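Local coordinates for protein isoflavone reductase (Medicago sativa, PDB 2GAS) that reduces 2'-hydroxyisoflavones to chiral isoflavanones with NADPH, a late step in making the alfalfa phytoalexin medicarpin, at residues Ile89-Lys100 against Glu132-Glu143; Lys106-Gly114 against Thr198-Thr207. All coordinates share one frame; numbering follows the deposited sequence.

Contact 1: residues Ile89-Lys100 against Glu132-Glu143; sequences IEDQVKIIKAIK and EKASIRRVIEAE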
loop_
_atom_site.group_PDB
_atom_site.type_symbol
_atom_site.label_atom_id
_atom_site.label_comp_id
_atom_site.label_asym_id
_atom_site.label_seq_id
_atom_site.Cartn_x
_atom_site.Cartn_y
_atom_site.Cartn_z
ATOM N N ILE A 89 -3.064 12.258 -4.272
ATOM C CA ILE A 89 -2.995 12.368 -2.823
ATOM C C ILE A 89 -3.707 13.627 -2.346
ATOM O O ILE A 89 -4.542 13.575 -1.445
ATOM C CB ILE A 89 -1.528 12.396 -2.345
ATOM C CG1 ILE A 89 -0.866 11.049 -2.640
ATOM C CG2 ILE A 89 -1.456 12.691 -0.858
ATOM C CD1 ILE A 89 -1.564 9.861 -2.001
ATOM N N GLU A 90 -3.391 14.753 -2.974
ATOM C CA GLU A 90 -3.985 16.024 -2.584
ATOM C C GLU A 90 -5.504 16.098 -2.698
ATOM O O GLU A 90 -6.129 16.929 -2.039
ATOM C CB GLU A 90 -3.350 17.174 -3.375
ATOM C CG GLU A 90 -3.486 17.076 -4.889
ATOM C CD GLU A 90 -2.389 16.251 -5.552
ATOM O OE1 GLU A 90 -2.262 16.346 -6.793
ATOM O OE2 GLU A 90 -1.656 15.513 -4.852
ATOM N N ASP A 91 -6.105 15.244 -3.523
ATOM C CA ASP A 91 -7.556 15.261 -3.668
ATOM C C ASP A 91 -8.285 14.708 -2.442
ATOM O O ASP A 91 -9.509 14.802 -2.340
ATOM C CB ASP A 91 -7.991 14.503 -4.926
ATOM C CG ASP A 91 -7.890 15.354 -6.184
ATOM O OD1 ASP A 91 -7.855 16.599 -6.061
ATOM O OD2 ASP A 91 -7.860 14.786 -7.294
ATOM N N GLN A 92 -7.543 14.140 -1.500
ATOM C CA GLN A 92 -8.185 13.621 -0.302
ATOM C C GLN A 92 -8.747 14.770 0.528
ATOM O O GLN A 92 -9.510 14.550 1.462
ATOM C CB GLN A 92 -7.203 12.788 0.522
ATOM C CG GLN A 92 -6.833 11.490 -0.175
ATOM C CD GLN A 92 -5.809 10.688 0.587
ATOM O OE1 GLN A 92 -6.149 9.755 1.315
ATOM N NE2 GLN A 92 -4.542 11.051 0.431
ATOM N N VAL A 93 -8.359 15.997 0.185
ATOM C CA VAL A 93 -8.877 17.173 0.881
ATOM C C VAL A 93 -10.364 17.232 0.565
ATOM O O VAL A 93 -11.188 17.544 1.424
ATOM C CB VAL A 93 -8.214 18.469 0.374
ATOM C CG1 VAL A 93 -8.925 19.683 0.957
ATOM C CG2 VAL A 93 -6.747 18.481 0.764
ATOM N N LYS A 94 -10.696 16.924 -0.683
ATOM C CA LYS A 94 -12.081 16.927 -1.129
ATOM C C LYS A 94 -12.839 15.789 -0.454
ATOM O O LYS A 94 -14.000 15.943 -0.075
ATOM C CB LYS A 94 -12.134 16.780 -2.652
ATOM C CG LYS A 94 -11.398 17.895 -3.381
ATOM C CD LYS A 94 -11.104 17.537 -4.831
ATOM C CE LYS A 94 -10.373 18.676 -5.531
ATOM N NZ LYS A 94 -9.976 18.335 -6.924
ATOM N N ILE A 95 -12.183 14.644 -0.296
ATOM C CA ILE A 95 -12.820 13.507 0.352
ATOM C C ILE A 95 -13.125 13.810 1.819
ATOM O O ILE A 95 -14.197 13.470 2.321
ATOM C CB ILE A 95 -11.929 12.248 0.279
ATOM C CG1 ILE A 95 -11.719 11.839 -1.182
ATOM C CG2 ILE A 95 -12.572 11.118 1.069
ATOM C CD1 ILE A 95 -12.984 11.421 -1.884
ATOM N N ILE A 96 -12.178 14.446 2.502
ATOM C CA ILE A 96 -12.348 14.799 3.906
ATOM C C ILE A 96 -13.492 15.803 4.063
ATOM O O ILE A 96 -14.272 15.724 5.014
ATOM C CB ILE A 96 -11.036 15.386 4.491
ATOM C CG1 ILE A 96 -9.965 14.293 4.548
ATOM C CG2 ILE A 96 -11.276 15.939 5.891
ATOM C CD1 ILE A 96 -10.348 13.124 5.423
ATOM N N LYS A 97 -13.590 16.739 3.126
ATOM C CA LYS A 97 -14.661 17.731 3.174
ATOM C C LYS A 97 -16.000 17.004 3.096
ATOM O O LYS A 97 -16.926 17.308 3.853
ATOM C CB LYS A 97 -14.538 18.717 2.008
ATOM C CG LYS A 97 -15.613 19.799 1.996
ATOM C CD LYS A 97 -15.439 20.731 0.805
ATOM C CE LYS A 97 -16.481 21.845 0.811
ATOM N NZ LYS A 97 -17.877 21.330 0.772
ATOM N N ALA A 98 -16.099 16.034 2.190
ATOM C CA ALA A 98 -17.334 15.274 2.034
ATOM C C ALA A 98 -17.630 14.432 3.275
ATOM O O ALA A 98 -18.782 14.300 3.681
ATOM C CB ALA A 98 -17.255 14.377 0.788
ATOM N N ILE A 99 -16.588 13.858 3.874
ATOM C CA ILE A 99 -16.743 13.045 5.082
ATOM C C ILE A 99 -17.307 13.893 6.224
ATOM O O ILE A 99 -18.225 13.475 6.934
ATOM C CB ILE A 99 -15.379 12.454 5.528
ATOM C CG1 ILE A 99 -14.937 11.380 4.537
ATOM C CG2 ILE A 99 -15.475 11.890 6.943
ATOM C CD1 ILE A 99 -15.852 10.193 4.474
ATOM N N LYS A 100 -16.753 15.089 6.391
ATOM C CA LYS A 100 -17.198 15.997 7.442
ATOM C C LYS A 100 -18.667 16.369 7.274
ATOM O O LYS A 100 -19.413 16.434 8.251
ATOM C CB LYS A 100 -16.343 17.267 7.438
ATOM C CG LYS A 100 -14.873 17.038 7.773
ATOM C CD LYS A 100 -14.683 16.594 9.220
ATOM C CE LYS A 100 -15.084 17.696 10.193
ATOM N NZ LYS A 100 -14.919 17.282 11.611
ATOM N N GLU A 132 3.698 14.850 1.535
ATOM C CA GLU A 132 2.355 15.200 1.094
ATOM C C GLU A 132 1.354 14.292 1.809
ATOM O O GLU A 132 0.278 14.733 2.213
ATOM C CB GLU A 132 2.234 15.045 -0.425
ATOM C CG GLU A 132 0.822 15.213 -0.958
ATOM C CD GLU A 132 0.784 15.368 -2.468
ATOM O OE1 GLU A 132 1.540 14.655 -3.163
ATOM O OE2 GLU A 132 -0.013 16.195 -2.957
ATOM N N LYS A 133 1.713 13.022 1.971
ATOM C CA LYS A 133 0.829 12.093 2.667
ATOM C C LYS A 133 0.777 12.449 4.153
ATOM O O LYS A 133 -0.276 12.359 4.782
ATOM C CB LYS A 133 1.311 10.648 2.484
ATOM C CG LYS A 133 1.171 10.131 1.060
ATOM C CD LYS A 133 1.386 8.627 1.004
ATOM C CE LYS A 133 1.084 8.090 -0.383
ATOM N NZ LYS A 133 1.038 6.600 -0.405
ATOM N N ALA A 134 1.913 12.858 4.716
ATOM C CA ALA A 134 1.947 13.240 6.120
ATOM C C ALA A 134 1.052 14.457 6.338
ATOM O O ALA A 134 0.386 14.568 7.364
ATOM C CB ALA A 134 3.373 13.550 6.556
ATOM N N SER A 135 1.037 15.367 5.369
ATOM C CA SER A 135 0.200 16.558 5.488
ATOM C C SER A 135 -1.269 16.166 5.550
ATOM O O SER A 135 -2.053 16.770 6.286
ATOM C CB SER A 135 0.444 17.503 4.311
ATOM O OG SER A 135 1.696 18.145 4.454
ATOM N N ILE A 136 -1.645 15.156 4.773
ATOM C CA ILE A 136 -3.020 14.684 4.786
ATOM C C ILE A 136 -3.352 14.092 6.156
ATOM O O ILE A 136 -4.465 14.253 6.658
ATOM C CB ILE A 136 -3.255 13.660 3.659
ATOM C CG1 ILE A 136 -3.284 14.408 2.323
ATOM C CG2 ILE A 136 -4.561 12.907 3.874
ATOM C CD1 ILE A 136 -3.653 13.561 1.168
ATOM N N ARG A 137 -2.387 13.417 6.772
ATOM C CA ARG A 137 -2.616 12.865 8.103
ATOM C C ARG A 137 -2.945 14.011 9.056
ATOM O O ARG A 137 -3.863 13.907 9.863
ATOM C CB ARG A 137 -1.375 12.146 8.634
ATOM C CG ARG A 137 -1.046 10.859 7.934
ATOM C CD ARG A 137 0.061 10.138 8.688
ATOM N NE ARG A 137 0.372 8.841 8.088
ATOM C CZ ARG A 137 1.209 7.967 8.622
ATOM N NH1 ARG A 137 1.817 8.245 9.771
ATOM N NH2 ARG A 137 1.454 6.822 7.997
ATOM N N ARG A 138 -2.192 15.101 8.954
ATOM C CA ARG A 138 -2.410 16.250 9.824
ATOM C C ARG A 138 -3.806 16.839 9.644
ATOM O O ARG A 138 -4.432 17.259 10.619
ATOM C CB ARG A 138 -1.340 17.321 9.575
ATOM C CG ARG A 138 0.105 16.852 9.833
ATOM C CD ARG A 138 0.342 16.414 11.276
ATOM N NE ARG A 138 0.064 14.997 11.523
ATOM C CZ ARG A 138 0.874 14.000 11.170
ATOM N NH1 ARG A 138 2.019 14.253 10.543
ATOM N NH2 ARG A 138 0.552 12.747 11.471
ATOM N N VAL A 139 -4.298 16.866 8.405
ATOM C CA VAL A 139 -5.636 17.395 8.142
ATOM C C VAL A 139 -6.670 16.494 8.809
ATOM O O VAL A 139 -7.581 16.965 9.485
ATOM C CB VAL A 139 -5.939 17.456 6.633
ATOM C CG1 VAL A 139 -7.380 17.906 6.414
ATOM C CG2 VAL A 139 -4.979 18.415 5.945
ATOM N N ILE A 140 -6.519 15.188 8.601
ATOM C CA ILE A 140 -7.417 14.197 9.182
ATOM C C ILE A 140 -7.465 14.323 10.707
ATOM O O ILE A 140 -8.540 14.322 11.310
ATOM C CB ILE A 140 -6.948 12.773 8.806
ATOM C CG1 ILE A 140 -7.132 12.553 7.304
ATOM C CG2 ILE A 140 -7.701 11.733 9.630
ATOM C CD1 ILE A 140 -6.498 11.269 6.799
ATOM N N GLU A 141 -6.298 14.433 11.327
ATOM C CA GLU A 141 -6.221 14.554 12.774
ATOM C C GLU A 141 -6.821 15.865 13.267
ATOM O O GLU A 141 -7.545 15.888 14.262
ATOM C CB GLU A 141 -4.767 14.413 13.213
ATOM C CG GLU A 141 -4.216 13.029 12.885
ATOM C CD GLU A 141 -2.704 12.975 12.848
ATOM O OE1 GLU A 141 -2.159 11.945 12.396
ATOM O OE2 GLU A 141 -2.057 13.956 13.264
ATOM N N ALA A 142 -6.532 16.951 12.564
ATOM C CA ALA A 142 -7.067 18.251 12.950
ATOM C C ALA A 142 -8.596 18.265 12.850
ATOM O O ALA A 142 -9.279 18.819 13.718
ATOM C CB ALA A 142 -6.466 19.343 12.062
ATOM N N GLU A 143 -9.128 17.646 11.799
ATOM C CA GLU A 143 -10.571 17.596 11.565
ATOM C C GLU A 143 -11.329 16.627 12.474
ATOM O O GLU A 143 -12.558 16.638 12.506
ATOM C CB GLU A 143 -10.853 17.234 10.104
ATOM C CG GLU A 143 -10.423 18.288 9.092
ATOM C CD GLU A 143 -11.319 19.522 9.089
ATOM O OE1 GLU A 143 -11.101 20.412 8.239
ATOM O OE2 GLU A 143 -12.238 19.605 9.932
#
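Lys-100 NZ gives a hydrogen bond to Glu-143 O at 2.6 Å, meeting it in the carbonyl plane with a C=O...N angle of 154°. Bends at chi2 and chi3 carry the amine across to Glu-143, and a long salt bridge links the same NZ to Glu-143 OE2 at 3.9 Å. Ile-96 fills the middle: CD1 meets Ile-140 CG1 at 3.8 Å, the two side chains crossing at about a right angle, while CG2 rests on Glu-143 CG. Ile-136 stands between Ile-89 and Gln-92. At the other end Ile-89 CD1 lies 3.6 Å from Lys-133 CE, against an extended chain whose NZ hydrogen-bonds Glu-112 O. Gln-92 OE1 is likewise satisfied by Ser-111 N. Glu-132 lays its CG on Ile-89 and brings OE2 to 2.6 Å from Glu-90 OE2, the carboxylate planes only 6° apart. An alanine here, lacking CG and the carboxylate, is likely to uncover Ile-89 on this side and leave Glu-90 OE2 without its close neighbour. The nearly parallel helices, 13° apart, pack on one side of the sheet of a Rossmann-type NADP domain, where 132-143 carries the proposed proton acceptor Lys-133.

Contact 2: residues Lys106-Gly114 against Thr198-Thr207; sequences KKFFPSEFG and TIRAANDPNT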
loop_
_atom_site.group_PDB
_atom_site.type_symbol
_atom_site.label_atom_id
_atom_site.label_comp_id
_atom_site.label_asym_id
_atom_site.label_seq_id
_atom_site.Cartn_x
_atom_site.Cartn_y
_atom_site.Cartn_z
ATOM N N LYS A 106 -17.393 6.256 10.586
ATOM C CA LYS A 106 -16.810 5.654 11.777
ATOM C C LYS A 106 -15.312 5.408 11.632
ATOM O O LYS A 106 -14.608 5.232 12.626
ATOM C CB LYS A 106 -17.531 4.343 12.103
ATOM C CG LYS A 106 -19.013 4.552 12.364
ATOM C CD LYS A 106 -19.721 3.258 12.730
ATOM C CE LYS A 106 -21.212 3.499 12.890
ATOM N NZ LYS A 106 -21.955 2.242 13.163
ATOM N N LYS A 107 -14.820 5.400 10.398
ATOM C CA LYS A 107 -13.390 5.198 10.178
ATOM C C LYS A 107 -12.996 5.521 8.749
ATOM O O LYS A 107 -13.672 5.120 7.809
ATOM C CB LYS A 107 -12.990 3.753 10.517
ATOM C CG LYS A 107 -11.483 3.530 10.551
ATOM C CD LYS A 107 -11.069 2.540 11.645
ATOM C CE LYS A 107 -11.538 1.132 11.330
ATOM N NZ LYS A 107 -11.141 0.154 12.388
ATOM N N PHE A 108 -11.906 6.265 8.596
ATOM C CA PHE A 108 -11.400 6.639 7.282
ATOM C C PHE A 108 -9.977 6.145 7.105
ATOM O O PHE A 108 -9.126 6.369 7.969
ATOM C CB PHE A 108 -11.432 8.165 7.105
ATOM C CG PHE A 108 -10.756 8.657 5.842
ATOM C CD1 PHE A 108 -11.032 8.074 4.608
ATOM C CD2 PHE A 108 -9.874 9.736 5.885
ATOM C CE1 PHE A 108 -10.439 8.563 3.440
ATOM C CE2 PHE A 108 -9.283 10.228 4.722
ATOM C CZ PHE A 108 -9.562 9.646 3.506
ATOM N N PHE A 109 -9.738 5.443 5.997
ATOM C CA PHE A 109 -8.411 4.948 5.652
ATOM C C PHE A 109 -7.892 5.806 4.510
ATOM O O PHE A 109 -8.346 5.665 3.376
ATOM C CB PHE A 109 -8.442 3.502 5.130
ATOM C CG PHE A 109 -8.569 2.449 6.194
ATOM C CD1 PHE A 109 -9.775 2.238 6.852
ATOM C CD2 PHE A 109 -7.488 1.618 6.495
ATOM C CE1 PHE A 109 -9.912 1.211 7.789
ATOM C CE2 PHE A 109 -7.611 0.583 7.436
ATOM C CZ PHE A 109 -8.824 0.379 8.081
ATOM N N PRO A 110 -6.955 6.723 4.787
ATOM C CA PRO A 110 -6.460 7.527 3.667
ATOM C C PRO A 110 -5.531 6.699 2.775
ATOM O O PRO A 110 -5.205 5.552 3.096
ATOM C CB PRO A 110 -5.744 8.687 4.360
ATOM C CG PRO A 110 -5.291 8.076 5.656
ATOM C CD PRO A 110 -6.482 7.256 6.076
ATOM N N SER A 111 -5.105 7.290 1.662
ATOM C CA SER A 111 -4.240 6.621 0.697
ATOM C C SER A 111 -2.809 6.463 1.207
ATOM O O SER A 111 -1.905 7.207 0.826
ATOM C CB SER A 111 -4.255 7.396 -0.629
ATOM O OG SER A 111 -3.521 6.718 -1.631
ATOM N N GLU A 112 -2.620 5.477 2.076
ATOM C CA GLU A 112 -1.320 5.189 2.661
ATOM C C GLU A 112 -0.749 4.016 1.878
ATOM O O GLU A 112 -0.219 4.199 0.787
ATOM C CB GLU A 112 -1.498 4.839 4.139
ATOM C CG GLU A 112 -1.925 6.031 5.011
ATOM C CD GLU A 112 -0.750 6.902 5.412
ATOM O OE1 GLU A 112 0.383 6.374 5.448
ATOM O OE2 GLU A 112 -0.955 8.102 5.711
ATOM N N PHE A 113 -0.867 2.818 2.438
ATOM C CA PHE A 113 -0.410 1.606 1.766
ATOM C C PHE A 113 1.052 1.604 1.333
ATOM O O PHE A 113 1.404 1.148 0.238
ATOM C CB PHE A 113 -1.335 1.318 0.572
ATOM C CG PHE A 113 -2.783 1.219 0.958
ATOM C CD1 PHE A 113 -3.641 2.306 0.794
ATOM C CD2 PHE A 113 -3.272 0.063 1.571
ATOM C CE1 PHE A 113 -4.959 2.253 1.239
ATOM C CE2 PHE A 113 -4.592 0.004 2.019
ATOM C CZ PHE A 113 -5.438 1.103 1.854
ATOM N N GLY A 114 1.901 2.107 2.219
ATOM C CA GLY A 114 3.327 2.149 1.972
ATOM C C GLY A 114 4.031 2.201 3.311
ATOM O O GLY A 114 3.573 1.607 4.286
ATOM N N THR A 198 -6.106 -5.045 5.610
ATOM C CA THR A 198 -6.802 -3.766 5.632
ATOM C C THR A 198 -8.214 -3.957 6.169
ATOM O O THR A 198 -8.695 -3.160 6.975
ATOM C CB THR A 198 -6.873 -3.143 4.224
ATOM O OG1 THR A 198 -5.546 -2.890 3.752
ATOM C CG2 THR A 198 -7.644 -1.831 4.251
ATOM N N ILE A 199 -8.876 -5.023 5.730
ATOM C CA ILE A 199 -10.234 -5.289 6.180
ATOM C C ILE A 199 -10.229 -5.762 7.635
ATOM O O ILE A 199 -11.131 -5.429 8.400
ATOM C CB ILE A 199 -10.940 -6.314 5.253
ATOM C CG1 ILE A 199 -11.237 -5.671 3.889
ATOM C CG2 ILE A 199 -12.258 -6.769 5.874
ATOM C CD1 ILE A 199 -10.038 -5.156 3.153
ATOM N N ARG A 200 -9.208 -6.522 8.030
ATOM C CA ARG A 200 -9.115 -6.962 9.420
ATOM C C ARG A 200 -9.035 -5.714 10.294
ATOM O O ARG A 200 -9.688 -5.626 11.331
ATOM C CB ARG A 200 -7.865 -7.820 9.642
ATOM C CG ARG A 200 -8.032 -9.282 9.285
ATOM C CD ARG A 200 -8.995 -9.971 10.246
ATOM N NE ARG A 200 -8.315 -10.881 11.164
ATOM C CZ ARG A 200 -8.372 -10.778 12.487
ATOM N NH1 ARG A 200 -9.074 -9.802 13.046
ATOM N NH2 ARG A 200 -7.734 -11.651 13.252
ATOM N N ALA A 201 -8.235 -4.744 9.858
ATOM C CA ALA A 201 -8.076 -3.496 10.593
ATOM C C ALA A 201 -9.387 -2.708 10.595
ATOM O O ALA A 201 -9.770 -2.130 11.610
ATOM C CB ALA A 201 -6.947 -2.655 9.965
ATOM N N ALA A 202 -10.078 -2.702 9.459
ATOM C CA ALA A 202 -11.335 -1.968 9.347
ATOM C C ALA A 202 -12.368 -2.467 10.353
ATOM O O ALA A 202 -13.090 -1.673 10.953
ATOM C CB ALA A 202 -11.880 -2.093 7.932
ATOM N N ASN A 203 -12.417 -3.783 10.542
ATOM C CA ASN A 203 -13.367 -4.406 11.458
ATOM C C ASN A 203 -12.888 -4.487 12.906
ATOM O O ASN A 203 -13.612 -4.978 13.774
ATOM C CB ASN A 203 -13.720 -5.816 10.967
ATOM C CG ASN A 203 -14.537 -5.802 9.694
ATOM O OD1 ASN A 203 -15.518 -5.068 9.588
ATOM N ND2 ASN A 203 -14.146 -6.622 8.721
ATOM N N ASP A 204 -11.678 -4.001 13.161
ATOM C CA ASP A 204 -11.093 -4.030 14.498
ATOM C C ASP A 204 -11.208 -2.675 15.193
ATOM O O ASP A 204 -10.526 -1.722 14.828
ATOM C CB ASP A 204 -9.621 -4.451 14.394
ATOM C CG ASP A 204 -8.900 -4.430 15.733
ATOM O OD1 ASP A 204 -9.570 -4.362 16.787
ATOM O OD2 ASP A 204 -7.655 -4.497 15.731
ATOM N N PRO A 205 -12.064 -2.577 16.220
ATOM C CA PRO A 205 -12.228 -1.307 16.931
ATOM C C PRO A 205 -10.935 -0.760 17.529
ATOM O O PRO A 205 -10.813 0.443 17.754
ATOM C CB PRO A 205 -13.268 -1.642 18.002
ATOM C CG PRO A 205 -13.005 -3.086 18.281
ATOM C CD PRO A 205 -12.808 -3.658 16.894
ATOM N N ASN A 206 -9.969 -1.642 17.769
ATOM C CA ASN A 206 -8.700 -1.232 18.358
ATOM C C ASN A 206 -7.803 -0.393 17.454
ATOM O O ASN A 206 -6.822 0.178 17.928
ATOM C CB ASN A 206 -7.917 -2.457 18.840
ATOM C CG ASN A 206 -8.613 -3.182 19.982
ATOM O OD1 ASN A 206 -9.175 -2.552 20.878
ATOM N ND2 ASN A 206 -8.558 -4.508 19.964
ATOM N N THR A 207 -8.127 -0.308 16.166
ATOM C CA THR A 207 -7.303 0.478 15.250
ATOM C C THR A 207 -7.750 1.931 15.150
ATOM O O THR A 207 -7.247 2.676 14.312
ATOM C CB THR A 207 -7.296 -0.116 13.823
ATOM O OG1 THR A 207 -8.617 -0.061 13.278
ATOM C CG2 THR A 207 -6.807 -1.555 13.842
HETATM O O HOH W 1 -11.103 1.064 14.700
#
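Strand 107-109 and helix 198-202 run nearly antiparallel, at 158°, with their axes 10.6 Å apart at the closest. Lys-107 spans the gap: its CG is anti to the backbone N (chi1 -170°), and bends further out carry NZ in among the carbonyls where the helix ends. There NZ gives hydrogen bonds to Ala-201 O at 2.8 Å, to Ala-202 O at 3.0 Å, from above that carbonyl's plane, and to Thr-207 OG1 at 2.7 Å. The buried amine thus has three protein acceptors and a water, which donates on to Asp-204 O, and its positive charge would probably interact favourably with the helix's C-terminal end. Ala-201 O also accepts from Asp-204 N. The strand follows 79-82 in the parallel Rossmann-type sheet, with Thr-148 on its other side, and receives helix 198-202 on the face turned away from helix 92-102. Phe-109 points its ring edge at helix 198-202, CZ lying 3.6 Å from Ala-202 N and CE1 3.8 Å from Ala-202 CB, while Thr-198 CG2 slides past CE2. Beyond the strand, Phe-113 turns its own edge to Thr-198: CE2 comes within 3.5 Å of OG1, a hydroxyl whose hydrogen bond is with Val-194 O.

Overall arrangement
From the N terminus the chain lays down strands 5-8, 29-33, 58-61 and 79-82 before reaching 89-100, the first segment of contact 1. It then runs into 106-114, the first segment of contact 2, and on to 132-143, where contact 1 closes a loop of 31 residues. Contact 2 closes only at 198-207, after 83 residues, so the two loops cross rather than nest. Strand 107-109 lies between the layers: Phe-108 packs against Ile-96 and Ile-140 of contact 1, whereas Lys-107 and Phe-109 serve contact 2. A salt bridge between Arg-137 and Glu-112 ties the contacts directly, close to the proposed proton acceptor Lys-133.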